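Local atomic coordinates of dipeptide Epimerase (Enterococcus faecalis V583, PDB entry 3JVA), a protein that belongs to the mandelate racemase/muconate lactonizing enzyme family of the enolase superfamily and holds a magnesium ion in its barrel domain. Residues B[132-137]-B[316-321]; B[321-326]-B[336-341]. All blocks are in the same frame, centred on the assembly; numbering follows the deposited sequence.

Contact 1. Residues B[132-137]-B[316-321]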
ATOM      1  N   ASP B 132      10.639 -26.443  29.823  1.00 22.79           N
ATOM      2  CA  ASP B 132      11.912 -26.905  29.299  1.00 22.63           C
ATOM      3  C   ASP B 132      12.889 -26.536  30.406  1.00 22.44           C
ATOM      4  O   ASP B 132      12.485 -26.109  31.492  1.00 22.90           O
ATOM      5  CB  ASP B 132      12.301 -26.152  28.011  1.00 22.62           C
ATOM      6  CG  ASP B 132      12.459 -24.641  28.223  1.00 23.49           C
ATOM      7  OD1 ASP B 132      12.874 -24.209  29.324  1.00 21.92           O
ATOM      8  OD2 ASP B 132      12.186 -23.879  27.271  1.00 22.70           O
ATOM      9  N   ILE B 133      14.172 -26.711  30.140  1.00 21.88           N
ATOM     10  CA  ILE B 133      15.193 -26.318  31.091  1.00 22.68           C
ATOM     11  C   ILE B 133      16.349 -25.794  30.255  1.00 24.39           C
ATOM     12  O   ILE B 133      16.700 -26.373  29.215  1.00 24.09           O
ATOM     13  CB  ILE B 133      15.661 -27.487  32.003  1.00 22.39           C
ATOM     14  CG1 ILE B 133      16.630 -26.938  33.060  1.00 23.53           C
ATOM     15  CG2 ILE B 133      16.334 -28.575  31.184  1.00 22.08           C
ATOM     16  CD1 ILE B 133      16.930 -27.913  34.184  1.00 23.02           C
ATOM     17  N   THR B 134      16.913 -24.676  30.692  1.00 24.48           N
ATOM     18  CA  THR B 134      18.016 -24.042  29.984  1.00 25.97           C
ATOM     19  C   THR B 134      19.362 -24.617  30.404  1.00 26.24           C
ATOM     20  O   THR B 134      19.635 -24.780  31.587  1.00 26.22           O
ATOM     21  CB  THR B 134      18.017 -22.513  30.239  1.00 27.54           C
ATOM     22  OG1 THR B 134      16.798 -21.945  29.743  1.00 28.47           O
ATOM     23  CG2 THR B 134      19.200 -21.847  29.541  1.00 27.89           C
ATOM     24  N   LEU B 135      20.198 -24.938  29.424  1.00 25.51           N
ATOM     25  CA  LEU B 135      21.522 -25.464  29.714  1.00 27.47           C
ATOM     26  C   LEU B 135      22.482 -24.284  29.696  1.00 27.77           C
ATOM     27  O   LEU B 135      22.517 -23.523  28.728  1.00 29.92           O
ATOM     28  CB  LEU B 135      21.947 -26.487  28.655  1.00 26.31           C
ATOM     29  CG  LEU B 135      21.087 -27.741  28.482  1.00 26.38           C
ATOM     30  CD1 LEU B 135      21.675 -28.590  27.363  1.00 27.88           C
ATOM     31  CD2 LEU B 135      21.031 -28.535  29.781  1.00 28.73           C
ATOM     32  N   GLY B 136      23.253 -24.125  30.766  1.00 26.87           N
ATOM     33  CA  GLY B 136      24.194 -23.024  30.825  1.00 28.62           C
ATOM     34  C   GLY B 136      25.280 -23.166  29.778  1.00 28.81           C
ATOM     35  O   GLY B 136      25.723 -24.276  29.486  1.00 28.83           O
ATOM     36  N   ILE B 137      25.710 -22.047  29.206  1.00 29.40           N
ATOM     37  CA  ILE B 137      26.747 -22.079  28.185  1.00 31.50           C
ATOM     38  C   ILE B 137      28.046 -22.627  28.763  1.00 30.51           C
ATOM     39  O   ILE B 137      28.460 -22.255  29.860  1.00 30.52           O
ATOM     40  CB  ILE B 137      26.979 -20.670  27.586  1.00 32.64           C
ATOM     41  CG1 ILE B 137      25.746 -20.257  26.776  1.00 34.36           C
ATOM     42  CG2 ILE B 137      28.210 -20.662  26.688  1.00 33.72           C
ATOM     43  CD1 ILE B 137      25.387 -21.230  25.656  1.00 37.15           C
ATOM     44  N   ARG B 316       3.868 -23.193  25.143  1.00 21.01           N
ATOM     45  CA  ARG B 316       5.235 -23.514  25.530  1.00 22.20           C
ATOM     46  C   ARG B 316       5.590 -22.774  26.811  1.00 22.20           C
ATOM     47  O   ARG B 316       5.043 -21.710  27.089  1.00 21.24           O
ATOM     48  CB  ARG B 316       6.219 -23.106  24.430  1.00 20.13           C
ATOM     49  CG  ARG B 316       6.054 -23.860  23.116  1.00 23.13           C
ATOM     50  CD  ARG B 316       7.160 -23.459  22.154  1.00 22.45           C
ATOM     51  NE  ARG B 316       7.169 -24.235  20.915  1.00 24.77           N
ATOM     52  CZ  ARG B 316       6.434 -23.965  19.840  1.00 25.53           C
ATOM     53  NH1 ARG B 316       5.607 -22.925  19.829  1.00 24.22           N
ATOM     54  NH2 ARG B 316       6.545 -24.729  18.760  1.00 24.94           N
ATOM     55  N   ALA B 317       6.508 -23.340  27.588  1.00 21.73           N
ATOM     56  CA  ALA B 317       6.930 -22.711  28.829  1.00 21.00           C
ATOM     57  C   ALA B 317       8.420 -22.891  29.081  1.00 21.71           C
ATOM     58  O   ALA B 317       8.970 -23.979  28.901  1.00 22.89           O
ATOM     59  CB  ALA B 317       6.126 -23.274  29.997  1.00 23.29           C
ATOM     60  N   ASP B 318       9.067 -21.803  29.477  1.00 19.75           N
ATOM     61  CA  ASP B 318      10.489 -21.790  29.792  1.00 22.48           C
ATOM     62  C   ASP B 318      10.521 -21.186  31.192  1.00 20.73           C
ATOM     63  O   ASP B 318      10.924 -20.043  31.380  1.00 19.96           O
ATOM     64  CB  ASP B 318      11.243 -20.910  28.786  1.00 23.17           C
ATOM     65  CG  ASP B 318      12.720 -20.778  29.109  1.00 25.76           C
ATOM     66  OD1 ASP B 318      13.304 -21.748  29.634  1.00 25.01           O
ATOM     67  OD2 ASP B 318      13.300 -19.706  28.829  1.00 26.05           O
ATOM     68  N   LEU B 319      10.069 -21.974  32.165  1.00 20.97           N
ATOM     69  CA  LEU B 319       9.982 -21.530  33.559  1.00 21.14           C
ATOM     70  C   LEU B 319      10.857 -22.421  34.428  1.00 21.09           C
ATOM     71  O   LEU B 319      10.359 -23.234  35.200  1.00 21.59           O
ATOM     72  CB  LEU B 319       8.523 -21.613  34.016  1.00 19.76           C
ATOM     73  CG  LEU B 319       7.524 -20.848  33.141  1.00 20.03           C
ATOM     74  CD1 LEU B 319       6.104 -21.194  33.562  1.00 20.44           C
ATOM     75  CD2 LEU B 319       7.777 -19.345  33.255  1.00 21.15           C
ATOM     76  N   ASP B 320      12.166 -22.230  34.309  1.00 21.30           N
ATOM     77  CA  ASP B 320      13.145 -23.045  35.018  1.00 21.11           C
ATOM     78  C   ASP B 320      13.955 -22.333  36.097  1.00 22.66           C
ATOM     79  O   ASP B 320      14.898 -22.907  36.636  1.00 20.88           O
ATOM     80  CB  ASP B 320      14.112 -23.635  33.988  1.00 20.90           C
ATOM     81  CG  ASP B 320      14.872 -22.562  33.221  1.00 25.91           C
ATOM     82  OD1 ASP B 320      14.468 -21.373  33.267  1.00 24.33           O
ATOM     83  OD2 ASP B 320      15.872 -22.903  32.559  1.00 25.89           O
ATOM     84  N   ALA B 321      13.593 -21.098  36.426  1.00 21.51           N
ATOM     85  CA  ALA B 321      14.354 -20.350  37.423  1.00 22.30           C
ATOM     86  C   ALA B 321      14.509 -21.032  38.786  1.00 21.80           C
ATOM     87  O   ALA B 321      15.577 -20.952  39.393  1.00 21.62           O
ATOM     88  CB  ALA B 321      13.755 -18.956  37.602  1.00 20.24           C
TER
HETATM   89  O   HOH W   1      15.299 -19.799  31.117  1.00 34.53           O
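Asp132 N donates to Ala317 O (3.1 Å, N-H...O angle 157°), a backbone bond between strands 128-134 and 314-317, the first and last parallel strands of the TIM-type barrel, so this contact joins the two ends of its sheet. Beyond that bond, acidic side chains line up at the strand ends. Asp132 OD1 lies 2.5 Å from Asp318 OD1, with the carboxylate planes 58° apart; the other oxygen, Asp132 OD2, forms a salt bridge with Arg187 of strand 185-189. The Asp318 side chain is about 6 Å from the bound magnesium ion, so it lies near the metal site but is not among the ligands Asp189, Glu215 and Asp240. Asp320 returns toward strand 128-134: its CG lies between its own backbone N and carbonyl carbon (chi1 61°), and OD2 accepts a hydrogen bond from Thr134 N (2.8 Å), on the anti side and tilted out of the carboxylate plane. One water lies among three side chains and cannot give a proton to every acceptor in reach at once; it is 3.0 Å from Thr134 OG1, 3.0 Å from Asp318 OD2 and 2.8 Å from Asp320 OD1.

Contact 2. Residues B[321-326]-B[336-341]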
ATOM      1  N   ALA B 321      13.593 -21.098  36.426  1.00 21.51           N
ATOM      2  CA  ALA B 321      14.354 -20.350  37.423  1.00 22.30           C
ATOM      3  C   ALA B 321      14.509 -21.032  38.786  1.00 21.80           C
ATOM      4  O   ALA B 321      15.577 -20.952  39.393  1.00 21.62           O
ATOM      5  CB  ALA B 321      13.755 -18.956  37.602  1.00 20.24           C
ATOM      6  N   THR B 322      13.470 -21.704  39.279  1.00 22.34           N
ATOM      7  CA  THR B 322      13.594 -22.335  40.592  1.00 22.82           C
ATOM      8  C   THR B 322      14.625 -23.453  40.620  1.00 24.62           C
ATOM      9  O   THR B 322      15.191 -23.751  41.676  1.00 24.49           O
ATOM     10  CB  THR B 322      12.248 -22.903  41.121  1.00 22.11           C
ATOM     11  OG1 THR B 322      11.826 -24.011  40.316  1.00 22.09           O
ATOM     12  CG2 THR B 322      11.171 -21.822  41.111  1.00 23.84           C
ATOM     13  N   PHE B 323      14.884 -24.059  39.463  1.00 23.19           N
ATOM     14  CA  PHE B 323      15.847 -25.157  39.385  1.00 24.77           C
ATOM     15  C   PHE B 323      17.287 -24.712  39.608  1.00 24.97           C
ATOM     16  O   PHE B 323      18.152 -25.534  39.913  1.00 26.40           O
ATOM     17  CB  PHE B 323      15.762 -25.862  38.025  1.00 23.64           C
ATOM     18  CG  PHE B 323      14.369 -26.240  37.613  1.00 23.60           C
ATOM     19  CD1 PHE B 323      13.391 -26.525  38.557  1.00 24.54           C
ATOM     20  CD2 PHE B 323      14.044 -26.337  36.263  1.00 25.48           C
ATOM     21  CE1 PHE B 323      12.107 -26.901  38.165  1.00 26.90           C
ATOM     22  CE2 PHE B 323      12.764 -26.713  35.859  1.00 25.81           C
ATOM     23  CZ  PHE B 323      11.797 -26.995  36.808  1.00 26.80           C
ATOM     24  N   GLY B 324      17.547 -23.417  39.447  1.00 22.63           N
ATOM     25  CA  GLY B 324      18.897 -22.915  39.633  1.00 23.50           C
ATOM     26  C   GLY B 324      19.125 -22.135  40.915  1.00 22.01           C
ATOM     27  O   GLY B 324      20.156 -21.476  41.062  1.00 24.97           O
ATOM     28  N   LEU B 325      18.174 -22.205  41.842  1.00 21.32           N
ATOM     29  CA  LEU B 325      18.283 -21.487  43.113  1.00 22.13           C
ATOM     30  C   LEU B 325      18.906 -22.366  44.201  1.00 22.86           C
ATOM     31  O   LEU B 325      18.576 -23.545  44.312  1.00 24.04           O
ATOM     32  CB  LEU B 325      16.893 -21.035  43.575  1.00 21.40           C
ATOM     33  CG  LEU B 325      16.077 -20.137  42.637  1.00 21.23           C
ATOM     34  CD1 LEU B 325      14.747 -19.801  43.295  1.00 22.51           C
ATOM     35  CD2 LEU B 325      16.854 -18.866  42.322  1.00 21.06           C
ATOM     36  N   GLU B 326      19.797 -21.793  45.005  1.00 23.46           N
ATOM     37  CA  GLU B 326      20.435 -22.553  46.082  1.00 23.70           C
ATOM     38  C   GLU B 326      19.473 -22.842  47.223  1.00 24.94           C
ATOM     39  O   GLU B 326      19.637 -23.822  47.950  1.00 24.40           O
ATOM     40  CB  GLU B 326      21.660 -21.807  46.613  1.00 23.95           C
ATOM     41  CG  GLU B 326      22.886 -21.949  45.733  1.00 25.23           C
ATOM     42  CD  GLU B 326      23.446 -23.363  45.719  1.00 26.84           C
ATOM     43  OE1 GLU B 326      24.438 -23.595  44.997  1.00 26.03           O
ATOM     44  OE2 GLU B 326      22.904 -24.239  46.429  1.00 27.90           O
ATOM     45  N   LEU B 336      11.881 -26.274  44.042  1.00 25.51           N
ATOM     46  CA  LEU B 336      13.249 -26.107  43.562  1.00 25.50           C
ATOM     47  C   LEU B 336      13.662 -27.345  42.784  1.00 26.04           C
ATOM     48  O   LEU B 336      14.631 -27.318  42.028  1.00 25.44           O
ATOM     49  CB  LEU B 336      14.223 -25.932  44.735  1.00 27.90           C
ATOM     50  CG  LEU B 336      14.131 -24.702  45.637  1.00 29.90           C
ATOM     51  CD1 LEU B 336      14.459 -23.445  44.848  1.00 28.17           C
ATOM     52  CD2 LEU B 336      12.742 -24.622  46.231  1.00 33.93           C
ATOM     53  N   GLU B 337      12.925 -28.432  42.987  1.00 26.49           N
ATOM     54  CA  GLU B 337      13.221 -29.702  42.328  1.00 28.83           C
ATOM     55  C   GLU B 337      13.154 -29.602  40.804  1.00 29.00           C
ATOM     56  O   GLU B 337      12.147 -29.167  40.249  1.00 29.00           O
ATOM     57  CB  GLU B 337      12.239 -30.766  42.819  1.00 31.60           C
ATOM     58  CG  GLU B 337      12.552 -32.175  42.353  1.00 37.66           C
ATOM     59  CD  GLU B 337      11.513 -33.174  42.825  1.00 40.11           C
ATOM     60  OE1 GLU B 337      10.353 -33.089  42.370  1.00 41.72           O
ATOM     61  OE2 GLU B 337      11.857 -34.040  43.656  1.00 44.37           O
ATOM     62  N   ALA B 338      14.226 -30.012  40.130  1.00 28.11           N
ATOM     63  CA  ALA B 338      14.263 -29.965  38.673  1.00 28.70           C
ATOM     64  C   ALA B 338      13.386 -31.073  38.097  1.00 29.34           C
ATOM     65  O   ALA B 338      13.760 -32.249  38.091  1.00 28.60           O
ATOM     66  CB  ALA B 338      15.703 -30.111  38.179  1.00 29.16           C
ATOM     67  N   LYS B 339      12.208 -30.679  37.626  1.00 29.84           N
ATOM     68  CA  LYS B 339      11.229 -31.595  37.043  1.00 29.69           C
ATOM     69  C   LYS B 339      10.558 -30.854  35.891  1.00 29.78           C
ATOM     70  O   LYS B 339      10.321 -29.648  35.981  1.00 29.88           O
ATOM     71  CB  LYS B 339      10.168 -31.976  38.085  1.00 31.48           C
ATOM     72  CG  LYS B 339       9.482 -30.769  38.738  1.00 33.99           C
ATOM     73  CD  LYS B 339       8.193 -31.133  39.480  1.00 37.00           C
ATOM     74  CE  LYS B 339       7.441 -29.872  39.944  1.00 32.70           C
ATOM     75  NZ  LYS B 339       6.017 -30.133  40.347  1.00 35.04           N
ATOM     76  N   PRO B 340      10.243 -31.558  34.795  1.00 27.82           N
ATOM     77  CA  PRO B 340       9.595 -30.878  33.667  1.00 27.12           C
ATOM     78  C   PRO B 340       8.119 -30.568  33.896  1.00 27.27           C
ATOM     79  O   PRO B 340       7.604 -29.573  33.384  1.00 27.53           O
ATOM     80  CB  PRO B 340       9.808 -31.853  32.510  1.00 26.42           C
ATOM     81  CG  PRO B 340       9.769 -33.194  33.205  1.00 25.11           C
ATOM     82  CD  PRO B 340      10.621 -32.938  34.434  1.00 28.21           C
ATOM     83  N   LEU B 341       7.438 -31.410  34.669  1.00 26.07           N
ATOM     84  CA  LEU B 341       6.023 -31.207  34.927  1.00 26.87           C
ATOM     85  C   LEU B 341       5.743 -30.410  36.195  1.00 26.55           C
ATOM     86  O   LEU B 341       6.017 -30.861  37.309  1.00 27.27           O
ATOM     87  CB  LEU B 341       5.294 -32.553  34.997  1.00 29.08           C
ATOM     88  CG  LEU B 341       3.778 -32.457  35.185  1.00 30.35           C
ATOM     89  CD1 LEU B 341       3.147 -31.789  33.973  1.00 30.42           C
ATOM     90  CD2 LEU B 341       3.199 -33.848  35.387  1.00 33.65           C
TER
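Leu336 begins the return leg of an excursion that follows the last parallel strand of the TIM-type barrel; this leg packs against the 3-10 turn 321-323 without a hydrogen bond between the two segments. Its CD1 comes to 3.3 Å from Thr322 O and 3.7 Å from Leu325 CB, the two leucine side chains crossing at about a right angle. The same carbonyl is approached by the backbone in a CA-H...O contact, Leu336 CA to Thr322 O 3.6 Å with 138° at the hydrogen, while Thr322 OG1 is hydrogen-bonded to Ser335 O just upstream. With CG anti to the carbonyl carbon (chi1 -49°), the Phe323 ring extends to this leg, and it also touches Thr131 and Ile133 of strand 128-134. Leu336 O lies at the edge of the ring, near its plane. Glu337 contributes its backbone, with O 3.1 Å from Phe323 CE1 in an oblique approach, and its side chain turns away. Ala338 covers one ring face: its CA is 3.8 Å from the ring centroid and 23° off the normal, displaced toward the rim, which meets the criterion for a CH-pi contact. Its CB adds apolar packing at 4.1 Å from Phe323 CG. Lys339 O, buried here and without a hydrogen-bond partner in the model, approaches the ring obliquely, 3.1 Å from Phe323 CZ.

How the contacts relate
After the N-terminal antiparallel sheet and its helices, the chain enters the barrel at strand 128-134, and contact 1 forms only when segment 316-321 arrives, with 178 residues between the two segments, closing a loop that holds nearly the whole barrel. Contact 2 opens at once from the shared Ala321 and closes a short loop with nine residues between its segments, including strand 331-332. The two are therefore in series, neither nested nor crossed. Their centres lie 9 Å apart, and they touch through Ile133 CD1 and Phe323 CD2 at 3.9 Å. Segment 336-341 runs into strand 341-343, which runs antiparallel to strand 128-134, so both loops finish beside that first barrel strand.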